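Local coordinates for cobalamin biosynthesis protein CobN (PDB 7C6O) that probably inserts cobalt into the corrinoid precursor of cobalamin as the large, catalytic subunit of cobaltochelatase, at residues Lys367-Val372 with Ala551-Gly556; Gly388-Ala393 with Leu701-Gln706; Met506-Arg511 with His530-Ala535; Ala579-Leu584 with Arg604-Leu609. One frame throughout, in Å; residues are numbered along the deposited sequence. Where two conformers were deposited one is given.

Contact 1: residues Lys367-Val372 with Ala551-Gly556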
loop_
_atom_site.group_PDB
_atom_site.type_symbol
_atom_site.label_atom_id
_atom_site.label_comp_id
_atom_site.label_asym_id
_atom_site.label_seq_id
_atom_site.Cartn_x
_atom_site.Cartn_y
_atom_site.Cartn_z
ATOM N N LYS A 367 -4.127 -29.939 9.984
ATOM C CA LYS A 367 -4.378 -28.603 9.464
ATOM C C LYS A 367 -4.494 -28.634 7.944
ATOM O O LYS A 367 -3.609 -29.152 7.256
ATOM C CB LYS A 367 -3.264 -27.650 9.896
ATOM C CG LYS A 367 -3.535 -26.189 9.581
ATOM C CD LYS A 367 -2.695 -25.278 10.462
ATOM C CE LYS A 367 -3.143 -25.358 11.911
ATOM N NZ LYS A 367 -2.220 -24.635 12.827
ATOM N N ARG A 368 -5.594 -28.086 7.431
ATOM C CA ARG A 368 -5.833 -28.001 5.997
ATOM C C ARG A 368 -5.467 -26.604 5.511
ATOM O O ARG A 368 -5.934 -25.604 6.066
ATOM C CB ARG A 368 -7.291 -28.331 5.667
ATOM C CG ARG A 368 -7.672 -29.775 5.985
ATOM C CD ARG A 368 -9.129 -30.068 5.655
ATOM N NE ARG A 368 -10.041 -29.189 6.380
ATOM C CZ ARG A 368 -10.593 -29.479 7.554
ATOM N NH1 ARG A 368 -10.333 -30.635 8.151
ATOM N NH2 ARG A 368 -11.410 -28.608 8.134
ATOM N N VAL A 369 -4.627 -26.543 4.483
ATOM C CA VAL A 369 -4.099 -25.281 3.977
ATOM C C VAL A 369 -4.328 -25.203 2.477
ATOM O O VAL A 369 -4.087 -26.174 1.749
ATOM C CB VAL A 369 -2.597 -25.127 4.297
ATOM C CG1 VAL A 369 -2.080 -23.782 3.799
ATOM C CG2 VAL A 369 -2.349 -25.287 5.792
ATOM N N ALA A 370 -4.784 -24.044 2.016
ATOM C CA ALA A 370 -4.887 -23.743 0.596
ATOM C C ALA A 370 -3.732 -22.835 0.190
ATOM O O ALA A 370 -3.532 -21.772 0.788
ATOM C CB ALA A 370 -6.227 -23.082 0.272
ATOM N N LEU A 371 -2.972 -23.261 -0.815
ATOM C CA LEU A 371 -1.866 -22.492 -1.373
ATOM C C LEU A 371 -2.316 -21.961 -2.731
ATOM O O LEU A 371 -2.503 -22.738 -3.673
ATOM C CB LEU A 371 -0.615 -23.362 -1.494
ATOM C CG LEU A 371 0.733 -22.703 -1.786
ATOM C CD1 LEU A 371 1.109 -21.754 -0.665
ATOM C CD2 LEU A 371 1.819 -23.758 -1.979
ATOM N N VAL A 372 -2.504 -20.646 -2.832
ATOM C CA VAL A 372 -3.086 -20.019 -4.014
ATOM C C VAL A 372 -2.009 -19.225 -4.745
ATOM O O VAL A 372 -1.279 -18.440 -4.128
ATOM C CB VAL A 372 -4.278 -19.119 -3.642
ATOM C CG1 VAL A 372 -4.867 -18.462 -4.890
ATOM C CG2 VAL A 372 -5.337 -19.923 -2.909
ATOM N N ALA A 551 -6.627 -22.122 6.683
ATOM C CA ALA A 551 -6.017 -20.859 6.290
ATOM C C ALA A 551 -5.674 -20.901 4.808
ATOM O O ALA A 551 -5.499 -21.971 4.217
ATOM C CB ALA A 551 -4.762 -20.554 7.115
ATOM N N VAL A 552 -5.574 -19.713 4.222
ATOM C CA VAL A 552 -5.129 -19.531 2.846
ATOM C C VAL A 552 -3.751 -18.885 2.879
ATOM O O VAL A 552 -3.530 -17.918 3.620
ATOM C CB VAL A 552 -6.118 -18.669 2.041
ATOM C CG1 VAL A 552 -5.599 -18.438 0.624
ATOM C CG2 VAL A 552 -7.494 -19.315 2.018
ATOM N N VAL A 553 -2.825 -19.427 2.095
ATOM C CA VAL A 553 -1.526 -18.812 1.856
ATOM C C VAL A 553 -1.483 -18.400 0.392
ATOM O O VAL A 553 -1.575 -19.253 -0.500
ATOM C CB VAL A 553 -0.366 -19.760 2.196
ATOM C CG1 VAL A 553 0.975 -19.087 1.905
ATOM C CG2 VAL A 553 -0.439 -20.208 3.652
ATOM N N HIS A 554 -1.355 -17.102 0.136
ATOM C CA HIS A 554 -1.182 -16.604 -1.223
ATOM C C HIS A 554 0.281 -16.258 -1.453
ATOM O O HIS A 554 0.872 -15.501 -0.678
ATOM C CB HIS A 554 -2.054 -15.382 -1.500
ATOM C CG HIS A 554 -2.172 -15.068 -2.958
ATOM N ND1 HIS A 554 -3.291 -15.383 -3.698
ATOM C CD2 HIS A 554 -1.294 -14.508 -3.824
ATOM C CE1 HIS A 554 -3.105 -15.012 -4.953
ATOM N NE2 HIS A 554 -1.901 -14.480 -5.056
ATOM N N LEU A 555 0.853 -16.790 -2.530
ATOM C CA LEU A 555 2.295 -16.722 -2.751
ATOM C C LEU A 555 2.662 -15.503 -3.594
ATOM O O LEU A 555 2.446 -15.488 -4.810
ATOM C CB LEU A 555 2.788 -18.009 -3.405
ATOM C CG LEU A 555 2.943 -19.155 -2.407
ATOM C CD1 LEU A 555 3.531 -20.380 -3.080
ATOM C CD2 LEU A 555 3.802 -18.710 -1.233
ATOM N N GLY A 556 3.227 -14.487 -2.946
ATOM C CA GLY A 556 3.900 -13.413 -3.646
ATOM C C GLY A 556 2.981 -12.302 -4.125
ATOM O O GLY A 556 1.756 -12.428 -4.191
#
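Val369-Val372 and Ala551-Leu555 run side by side as parallel strands, their axes 4.8 Å apart at the closest and 21° from exact alignment. Four backbone hydrogen bonds alternate in direction across the pair: Ala370 N gives to Ala551 O, Val553 N to Ala370 O, Val372 N to Val553 O and Leu555 N to Val372 O. The bond from Val553 N to Ala370 O is the shortest at 2.8 Å, and all four are nearly straight. On the face that carries Val369, Leu371, Ala551 and Val553, Leu371 CD1 lies 3.7 Å from Val553 CG1 and also reaches Leu555 CG at 3.6 Å. Val369 CG1 meets Val553 CG2 at 3.9 Å beside it. These are inner strands of a sheet whose parallel part also includes 503-507, next to 369-373, and 586-591, next to 551-555; helices 391-405 and 807-815 pack on the Val369 and Val553 face, an alpha/beta layering. On the face of Ala370 and Val552, Val372 CG2 packs against Val552 CG1 at 3.8 Å. The imidazole of His554, swung anti to the backbone N (chi1 -165°), lies beside Val372, with Val372 O 3.6 Å above the ring plane, over its centre. That oxygen thus meets a ring face while also accepting from Leu555 N. Ser374 OG, hydrogen-bonded to His554 NE2, helps fix the rotation of the ring. Ala551 N is buried here without a polar partner.

Contact 2: residues Gly388-Ala393 with Leu701-Gln706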
loop_
_atom_site.group_PDB
_atom_site.type_symbol
_atom_site.label_atom_id
_atom_site.label_comp_id
_atom_site.label_asym_id
_atom_site.label_seq_id
_atom_site.Cartn_x
_atom_site.Cartn_y
_atom_site.Cartn_z
ATOM N N GLY A 388 9.978 -10.149 -8.011
ATOM C CA GLY A 388 11.249 -10.434 -7.373
ATOM C C GLY A 388 11.382 -11.804 -6.746
ATOM O O GLY A 388 12.437 -12.101 -6.171
ATOM N N LEU A 389 10.368 -12.657 -6.848
ATOM C CA LEU A 389 10.322 -13.909 -6.109
ATOM C C LEU A 389 10.316 -15.099 -7.059
ATOM O O LEU A 389 9.594 -15.103 -8.062
ATOM C CB LEU A 389 9.079 -13.954 -5.208
ATOM C CG LEU A 389 8.934 -15.132 -4.242
ATOM C CD1 LEU A 389 9.959 -15.031 -3.125
ATOM C CD2 LEU A 389 7.521 -15.185 -3.674
ATOM N N ASP A 390 11.123 -16.108 -6.735
ATOM C CA ASP A 390 11.054 -17.410 -7.398
ATOM C C ASP A 390 9.902 -18.171 -6.751
ATOM O O ASP A 390 10.074 -18.886 -5.761
ATOM C CB ASP A 390 12.378 -18.160 -7.272
ATOM C CG ASP A 390 12.423 -19.438 -8.107
ATOM O OD1 ASP A 390 11.360 -20.024 -8.402
ATOM O OD2 ASP A 390 13.542 -19.868 -8.460
ATOM N N THR A 391 8.708 -18.003 -7.320
ATOM C CA THR A 391 7.510 -18.609 -6.740
ATOM C C THR A 391 7.572 -20.131 -6.695
ATOM O O THR A 391 7.230 -20.707 -5.646
ATOM C CB THR A 391 6.271 -18.129 -7.503
ATOM O OG1 THR A 391 6.547 -16.860 -8.107
ATOM C CG2 THR A 391 5.085 -17.984 -6.560
ATOM N N PRO A 392 7.974 -20.845 -7.757
ATOM C CA PRO A 392 8.019 -22.313 -7.646
ATOM C C PRO A 392 9.013 -22.809 -6.612
ATOM O O PRO A 392 8.691 -23.723 -5.841
ATOM C CB PRO A 392 8.397 -22.762 -9.065
ATOM C CG PRO A 392 7.953 -21.640 -9.942
ATOM C CD PRO A 392 8.240 -20.406 -9.141
ATOM N N ALA A 393 10.220 -22.237 -6.570
ATOM C CA ALA A 393 11.199 -22.675 -5.580
ATOM C C ALA A 393 10.755 -22.316 -4.166
ATOM O O ALA A 393 10.988 -23.083 -3.223
ATOM C CB ALA A 393 12.569 -22.070 -5.887
ATOM N N LEU A 701 16.641 -14.335 -8.344
ATOM C CA LEU A 701 15.351 -14.113 -7.710
ATOM C C LEU A 701 15.426 -14.598 -6.272
ATOM O O LEU A 701 16.191 -15.509 -5.950
ATOM C CB LEU A 701 14.221 -14.837 -8.451
ATOM C CG LEU A 701 14.009 -14.438 -9.913
ATOM C CD1 LEU A 701 12.960 -15.323 -10.563
ATOM C CD2 LEU A 701 13.609 -12.977 -10.002
ATOM N N HIS A 702 14.629 -13.984 -5.406
ATOM C CA HIS A 702 14.620 -14.395 -4.012
ATOM C C HIS A 702 13.865 -15.707 -3.855
ATOM O O HIS A 702 12.848 -15.940 -4.514
ATOM C CB HIS A 702 13.988 -13.326 -3.120
ATOM C CG HIS A 702 13.995 -13.686 -1.667
ATOM N ND1 HIS A 702 15.160 -13.889 -0.959
ATOM C CD2 HIS A 702 12.982 -13.903 -0.795
ATOM C CE1 HIS A 702 14.866 -14.206 0.290
ATOM N NE2 HIS A 702 13.551 -14.223 0.416
ATOM N N ILE A 703 14.382 -16.570 -2.985
ATOM C CA ILE A 703 13.702 -17.792 -2.571
ATOM C C ILE A 703 13.334 -17.635 -1.104
ATOM O O ILE A 703 14.192 -17.305 -0.276
ATOM C CB ILE A 703 14.573 -19.038 -2.797
ATOM C CG1 ILE A 703 14.887 -19.213 -4.282
ATOM C CG2 ILE A 703 13.876 -20.286 -2.260
ATOM C CD1 ILE A 703 15.781 -20.400 -4.569
ATOM N N LEU A 704 12.058 -17.852 -0.793
ATOM C CA LEU A 704 11.546 -17.636 0.553
ATOM C C LEU A 704 12.395 -18.372 1.581
ATOM O O LEU A 704 12.662 -19.569 1.443
ATOM C CB LEU A 704 10.091 -18.109 0.621
ATOM C CG LEU A 704 9.074 -17.313 1.435
ATOM C CD1 LEU A 704 9.079 -15.855 1.016
ATOM C CD2 LEU A 704 7.688 -17.912 1.245
ATOM N N GLY A 705 12.846 -17.640 2.601
ATOM C CA GLY A 705 13.622 -18.213 3.680
ATOM C C GLY A 705 15.100 -18.392 3.407
ATOM O O GLY A 705 15.817 -18.888 4.285
ATOM N N GLN A 706 15.585 -17.995 2.236
ATOM C CA GLN A 706 16.970 -18.230 1.829
ATOM C C GLN A 706 17.736 -16.911 1.900
ATOM O O GLN A 706 17.629 -16.071 1.002
ATOM C CB GLN A 706 17.013 -18.833 0.428
ATOM C CG GLN A 706 18.402 -19.037 -0.139
ATOM C CD GLN A 706 18.364 -19.673 -1.513
ATOM O OE1 GLN A 706 18.740 -19.053 -2.509
ATOM N NE2 GLN A 706 17.898 -20.915 -1.576
#
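Leu389 and His702 face each other in a short two-bond pairing: His702 N gives to Gly388 O at 3.0 Å, and Asp390 N gives to His702 O at 2.8 Å. The second bond lies in the carbonyl plane of His702, whereas the first donor is tilted 16° from the plane of Gly388. Although the CB of Leu389 points away from the partner segment, chi1 of -174° and the turn at chi2 bring its tip back, so that CD1 comes within 3.3 Å of His702 O and nears CD2 of the imidazole obliquely. The same CD1 reaches Leu704 CD1 at 4.3 Å. Beyond the paired backbones, Leu701 CB lies alongside Asp390 CB at 4.0 Å, and Ile703 spans from Asp390 to the first turn of the helix, its CD1 3.9 Å from Ala393 CB. Asp390 is held in turn by its own side chain: OD1 accepts from Ala393 N at 3.1 Å, the donor standing above the carboxylate plane, 59° out of it, while OD2 is bonded to His1135 ND1. On the other segment, Glu807 OE1 receives both His702 NE2 and Gly705 N, and the His702 ring meets that of His612 with nearly parallel planes. Ser394 OG joins the two sides again through Asp390 O and Leu704 N. The arrangement is that of an Asp N-cap, here also the centre of an inverse gamma turn, at the start of helix 391-405, clasped by a loop that contains a type II beta turn, Ile703 to Gln706, with Gly705 in its third position.

Contact 3: residues Met506-Arg511 with His530-Ala535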
loop_
_atom_site.group_PDB
_atom_site.type_symbol
_atom_site.label_atom_id
_atom_site.label_comp_id
_atom_site.label_asym_id
_atom_site.label_seq_id
_atom_site.Cartn_x
_atom_site.Cartn_y
_atom_site.Cartn_z
ATOM N N MET A 506 -3.994 -24.173 -5.854
ATOM C CA MET A 506 -4.990 -23.666 -6.781
ATOM C C MET A 506 -4.469 -22.409 -7.456
ATOM O O MET A 506 -3.880 -21.542 -6.806
ATOM C CB MET A 506 -6.315 -23.362 -6.060
ATOM C CG MET A 506 -7.424 -22.849 -6.969
ATOM S SD MET A 506 -8.939 -22.446 -6.070
ATOM C CE MET A 506 -9.509 -24.081 -5.629
ATOM N N VAL A 507 -4.678 -22.321 -8.761
ATOM C CA VAL A 507 -4.453 -21.071 -9.469
ATOM C C VAL A 507 -5.632 -20.152 -9.189
ATOM O O VAL A 507 -6.792 -20.568 -9.286
ATOM C CB VAL A 507 -4.279 -21.317 -10.974
ATOM C CG1 VAL A 507 -4.056 -20.001 -11.689
ATOM C CG2 VAL A 507 -3.122 -22.270 -11.225
ATOM N N GLN A 508 -5.338 -18.914 -8.814
ATOM C CA GLN A 508 -6.391 -17.949 -8.529
ATOM C C GLN A 508 -7.325 -17.841 -9.732
ATOM O O GLN A 508 -6.847 -17.757 -10.873
ATOM C CB GLN A 508 -5.778 -16.591 -8.199
ATOM C CG GLN A 508 -6.721 -15.626 -7.512
ATOM C CD GLN A 508 -6.006 -14.389 -7.012
ATOM O OE1 GLN A 508 -5.198 -13.798 -7.728
ATOM N NE2 GLN A 508 -6.294 -13.996 -5.774
ATOM N N PRO A 509 -8.641 -17.866 -9.529
ATOM C CA PRO A 509 -9.553 -17.857 -10.668
ATOM C C PRO A 509 -9.397 -16.580 -11.465
ATOM O O PRO A 509 -8.980 -15.537 -10.927
ATOM C CB PRO A 509 -10.939 -17.946 -10.014
ATOM C CG PRO A 509 -10.696 -18.435 -8.635
ATOM C CD PRO A 509 -9.352 -17.932 -8.244
ATOM N N PRO A 510 -9.720 -16.611 -12.754
ATOM C CA PRO A 510 -9.516 -15.425 -13.589
ATOM C C PRO A 510 -10.483 -14.306 -13.235
ATOM O O PRO A 510 -11.630 -14.537 -12.840
ATOM C CB PRO A 510 -9.761 -15.945 -15.010
ATOM C CG PRO A 510 -10.653 -17.112 -14.829
ATOM C CD PRO A 510 -10.266 -17.743 -13.522
ATOM N N ARG A 511 -9.990 -13.076 -13.386
ATOM C CA ARG A 511 -10.788 -11.894 -13.082
ATOM C C ARG A 511 -12.026 -11.813 -13.969
ATOM O O ARG A 511 -13.098 -11.391 -13.518
ATOM C CB ARG A 511 -9.913 -10.651 -13.240
ATOM C CG ARG A 511 -10.614 -9.337 -13.023
ATOM C CD ARG A 511 -10.821 -9.031 -11.552
ATOM N NE ARG A 511 -11.394 -7.700 -11.401
ATOM C CZ ARG A 511 -12.680 -7.424 -11.580
ATOM N NH1 ARG A 511 -13.528 -8.391 -11.906
ATOM N NH2 ARG A 511 -13.119 -6.181 -11.437
ATOM N N HIS A 530 -19.400 -16.191 -11.198
ATOM C CA HIS A 530 -19.846 -17.284 -10.341
ATOM C C HIS A 530 -18.744 -18.316 -10.147
ATOM O O HIS A 530 -18.628 -18.907 -9.068
ATOM C CB HIS A 530 -21.091 -17.955 -10.926
ATOM C CG HIS A 530 -22.296 -17.066 -10.988
ATOM N ND1 HIS A 530 -22.954 -16.618 -9.861
ATOM C CD2 HIS A 530 -22.973 -16.559 -12.045
ATOM C CE1 HIS A 530 -23.979 -15.868 -10.223
ATOM N NE2 HIS A 530 -24.013 -15.815 -11.542
ATOM N N HIS A 531 -17.927 -18.548 -11.178
ATOM C CA HIS A 531 -16.809 -19.476 -11.040
ATOM C C HIS A 531 -15.778 -18.951 -10.047
ATOM O O HIS A 531 -15.263 -19.709 -9.217
ATOM C CB HIS A 531 -16.168 -19.727 -12.405
ATOM C CG HIS A 531 -14.967 -20.615 -12.354
ATOM N ND1 HIS A 531 -13.679 -20.129 -12.406
ATOM C CD2 HIS A 531 -14.857 -21.961 -12.249
ATOM C CE1 HIS A 531 -12.827 -21.137 -12.341
ATOM N NE2 HIS A 531 -13.517 -22.259 -12.244
ATOM N N TYR A 532 -15.470 -17.654 -10.117
ATOM C CA TYR A 532 -14.546 -17.050 -9.162
ATOM C C TYR A 532 -15.052 -17.223 -7.735
ATOM O O TYR A 532 -14.305 -17.645 -6.844
ATOM C CB TYR A 532 -14.355 -15.566 -9.495
ATOM C CG TYR A 532 -13.240 -14.884 -8.732
ATOM C CD1 TYR A 532 -13.393 -14.539 -7.393
ATOM C CD2 TYR A 532 -12.039 -14.570 -9.352
ATOM C CE1 TYR A 532 -12.383 -13.917 -6.693
ATOM C CE2 TYR A 532 -11.016 -13.942 -8.658
ATOM C CZ TYR A 532 -11.196 -13.618 -7.330
ATOM O OH TYR A 532 -10.187 -12.996 -6.629
ATOM N N LEU A 533 -16.326 -16.902 -7.501
ATOM C CA LEU A 533 -16.884 -17.017 -6.158
ATOM C C LEU A 533 -16.958 -18.472 -5.711
ATOM O O LEU A 533 -16.635 -18.789 -4.561
ATOM C CB LEU A 533 -18.266 -16.366 -6.109
ATOM C CG LEU A 533 -18.298 -14.862 -6.390
ATOM C CD1 LEU A 533 -19.730 -14.376 -6.565
ATOM C CD2 LEU A 533 -17.607 -14.097 -5.274
ATOM N N ALA A 534 -17.377 -19.371 -6.607
ATOM C CA ALA A 534 -17.480 -20.782 -6.249
ATOM C C ALA A 534 -16.131 -21.349 -5.825
ATOM O O ALA A 534 -16.050 -22.121 -4.861
ATOM C CB ALA A 534 -18.051 -21.584 -7.417
ATOM N N ALA A 535 -15.061 -20.974 -6.530
ATOM C CA ALA A 535 -13.743 -21.517 -6.223
ATOM C C ALA A 535 -13.297 -21.126 -4.819
ATOM O O ALA A 535 -12.818 -21.968 -4.051
ATOM C CB ALA A 535 -12.729 -21.050 -7.265
HETATM O O HOH W 1 -13.600 -16.841 -13.040
#
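Tyr532 sends its ring out with CG opposite the backbone N (chi1 -170°), and a chi2 of -75° turns one face of it to Pro509, whose CG stands 4.1 Å above the ring plane, offset toward the rim. The closest carbon pair between these two side chains is Pro509 CB to Tyr532 CD2, at 3.6 Å. Two backbone oxygens also crowd this border of the phenol: Pro509 O lies 3.4 Å from CE2, and Pro510 O approaches CD2 at the edge, near the ring plane. One turn further along the helix, Ala535 CB packs against Pro509 CG at 3.6 Å, and the extended Met506 brings SD to the same methyl at 4.2 Å. No direct hydrogen bond crosses the contact; a water donates to Pro510 O at 3.0 Å and, in the ring plane of His531, makes a weak bond with ND1. Tyr532 OH and the OE1 of Gln508, just ahead of the prolines, are both anchored on Asn560, through its OD1 and its N respectively. The loop leaving strand 503-507 thus packs on helix 530-539, within the connection to parallel strand 551-555, with 369-373 between them: a beta-alpha-beta crossover that skips one strand.

Contact 4: residues Ala579-Leu584 with Arg604-Leu609; sequences AALGDL and RAHAVL
Leu581 and His606 point head-on at each other across the contact. The leucine, with CG trans to the backbone N, extends CD2 to 3.4 Å from His606 CE1, an oblique approach to the imidazole rather than a clear face or edge contact. The same methyl fits against Ala605, 3.7 Å from its CB and as near as 3.4 Å to its carbonyl O. His606 places its ring from an uncommon backbone state, with both phi and psi positive, and with CG lodged between the backbone N and the carbonyl carbon (chi1 56°). From there the ring edge points at the turn that follows the helix: NE2 donates to Leu584 O over 2.7 Å in an almost straight bond, 176° at the hydrogen. The acceptor lies exactly in the ring plane, yet the donor sits 36° above the carbonyl plane of Leu584, off the lone-pair directions. That carbonyl is presented by a type II' turn, Leu581 to Leu584, in which Gly582 takes positive phi and Leu584 N bonds back to Leu581 O; Gly582 O rests beside CE1 at 3.4 Å. The contact thus joins the C-terminal end of helix 576-581, ahead of strand 586-591, to the link between helix 595-604 and strand 608-612, which pairs in parallel with 586-591, while Leu352 of helix 343-361 and Ile321 of strand 321-331 also border His606.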
loop_
_atom_site.group_PDB
_atom_site.type_symbol
_atom_site.label_atom_id
_atom_site.label_comp_id
_atom_site.label_asym_id
_atom_site.label_seq_id
_atom_site.Cartn_x
_atom_site.Cartn_y
_atom_site.Cartn_z
ATOM N N ALA A 579 -17.236 -11.291 0.078
ATOM C CA ALA A 579 -18.016 -12.457 -0.316
ATOM C C ALA A 579 -17.114 -13.630 -0.681
ATOM O O ALA A 579 -17.426 -14.786 -0.370
ATOM C CB ALA A 579 -18.931 -12.104 -1.488
ATOM N N ALA A 580 -15.987 -13.353 -1.336
ATOM C CA ALA A 580 -15.095 -14.428 -1.757
ATOM C C ALA A 580 -14.336 -15.017 -0.572
ATOM O O ALA A 580 -14.320 -16.239 -0.379
ATOM C CB ALA A 580 -14.122 -13.916 -2.820
ATOM N N LEU A 581 -13.710 -14.164 0.242
ATOM C CA LEU A 581 -12.779 -14.644 1.261
ATOM C C LEU A 581 -13.467 -15.032 2.566
ATOM O O LEU A 581 -13.042 -15.991 3.222
ATOM C CB LEU A 581 -11.710 -13.583 1.535
ATOM C CG LEU A 581 -10.524 -14.017 2.397
ATOM C CD1 LEU A 581 -9.851 -15.248 1.799
ATOM C CD2 LEU A 581 -9.523 -12.878 2.532
ATOM N N GLY A 582 -14.513 -14.308 2.961
ATOM C CA GLY A 582 -15.231 -14.652 4.181
ATOM C C GLY A 582 -14.352 -14.555 5.414
ATOM O O GLY A 582 -13.575 -13.610 5.583
ATOM N N ASP A 583 -14.472 -15.554 6.290
ATOM C CA ASP A 583 -13.713 -15.619 7.532
ATOM C C ASP A 583 -12.349 -16.285 7.374
ATOM O O ASP A 583 -11.650 -16.469 8.377
ATOM C CB ASP A 583 -14.509 -16.376 8.605
ATOM C CG ASP A 583 -15.787 -15.666 9.007
ATOM O OD1 ASP A 583 -15.864 -14.430 8.854
ATOM O OD2 ASP A 583 -16.715 -16.351 9.487
ATOM N N LEU A 584 -11.950 -16.643 6.160
ATOM C CA LEU A 584 -10.723 -17.417 5.964
ATOM C C LEU A 584 -9.487 -16.612 6.343
ATOM O O LEU A 584 -9.276 -15.521 5.794
ATOM C CB LEU A 584 -10.611 -17.871 4.513
ATOM C CG LEU A 584 -11.502 -19.021 4.054
ATOM C CD1 LEU A 584 -11.461 -19.128 2.539
ATOM C CD2 LEU A 584 -11.057 -20.325 4.698
ATOM N N ARG A 604 -8.093 -4.798 2.592
ATOM C CA ARG A 604 -9.286 -5.282 1.910
ATOM C C ARG A 604 -9.446 -6.797 1.991
ATOM O O ARG A 604 -10.475 -7.321 1.551
ATOM C CB ARG A 604 -9.285 -4.825 0.444
ATOM C CG ARG A 604 -9.179 -3.308 0.289
ATOM C CD ARG A 604 -9.358 -2.836 -1.149
ATOM N NE ARG A 604 -10.764 -2.686 -1.536
ATOM C CZ ARG A 604 -11.350 -3.386 -2.502
ATOM N NH1 ARG A 604 -10.652 -4.283 -3.187
ATOM N NH2 ARG A 604 -12.628 -3.180 -2.793
ATOM N N ALA A 605 -8.474 -7.512 2.567
ATOM C CA ALA A 605 -8.580 -8.961 2.697
ATOM C C ALA A 605 -7.972 -9.454 4.008
ATOM O O ALA A 605 -7.509 -10.599 4.086
ATOM C CB ALA A 605 -7.922 -9.668 1.508
ATOM N N HIS A 606 -7.979 -8.602 5.042
ATOM C CA HIS A 606 -7.443 -8.867 6.379
ATOM C C HIS A 606 -6.172 -9.713 6.376
ATOM O O HIS A 606 -5.992 -10.574 7.243
ATOM C CB HIS A 606 -8.505 -9.530 7.268
ATOM C CG HIS A 606 -9.075 -10.799 6.711
ATOM N ND1 HIS A 606 -10.265 -10.836 6.017
ATOM C CD2 HIS A 606 -8.632 -12.078 6.766
ATOM C CE1 HIS A 606 -10.525 -12.081 5.659
ATOM N NE2 HIS A 606 -9.548 -12.853 6.099
ATOM N N ALA A 607 -5.274 -9.458 5.429
ATOM C CA ALA A 607 -4.111 -10.315 5.263
ATOM C C ALA A 607 -3.110 -10.122 6.397
ATOM O O ALA A 607 -2.937 -9.017 6.918
ATOM C CB ALA A 607 -3.429 -10.035 3.924
ATOM N N VAL A 608 -2.461 -11.216 6.781
ATOM C CA VAL A 608 -1.257 -11.179 7.603
ATOM C C VAL A 608 -0.080 -11.352 6.655
ATOM O O VAL A 608 0.157 -12.450 6.141
ATOM C CB VAL A 608 -1.264 -12.269 8.684
ATOM C CG1 VAL A 608 0.061 -12.278 9.441
ATOM C CG2 VAL A 608 -2.428 -12.067 9.647
ATOM N N LEU A 609 0.648 -10.270 6.397
ATOM C CA LEU A 609 1.812 -10.353 5.529
ATOM C C LEU A 609 2.979 -10.999 6.261
ATOM O O LEU A 609 3.129 -10.870 7.478
ATOM C CB LEU A 609 2.231 -8.966 5.039
ATOM C CG LEU A 609 1.183 -8.086 4.359
ATOM C CD1 LEU A 609 1.834 -6.813 3.848
ATOM C CD2 LEU A 609 0.475 -8.826 3.229
#

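In the fold
From the N terminus, strand 369-373 opens contact 1 and the start of helix 391-405 opens contact 2 soon after. Contact 3 then opens and closes within thirty residues, joining strand 503-507 to helix 530-539, before strand 551-555 closes contact 1 around it. Contact 4 follows in series, bridging helix 576-581 and the entry to strand 608-612. Residues 701-706 close contact 2 last, so its loop encloses contacts 3 and 4 but crosses contact 1. Contacts 1, 3 and 4 reach one sheet, with Leu371 O probably bonded to Met506 N; contact 2 joins them through Thr391 against Leu555, tying the distant 701-706 loop to that layer.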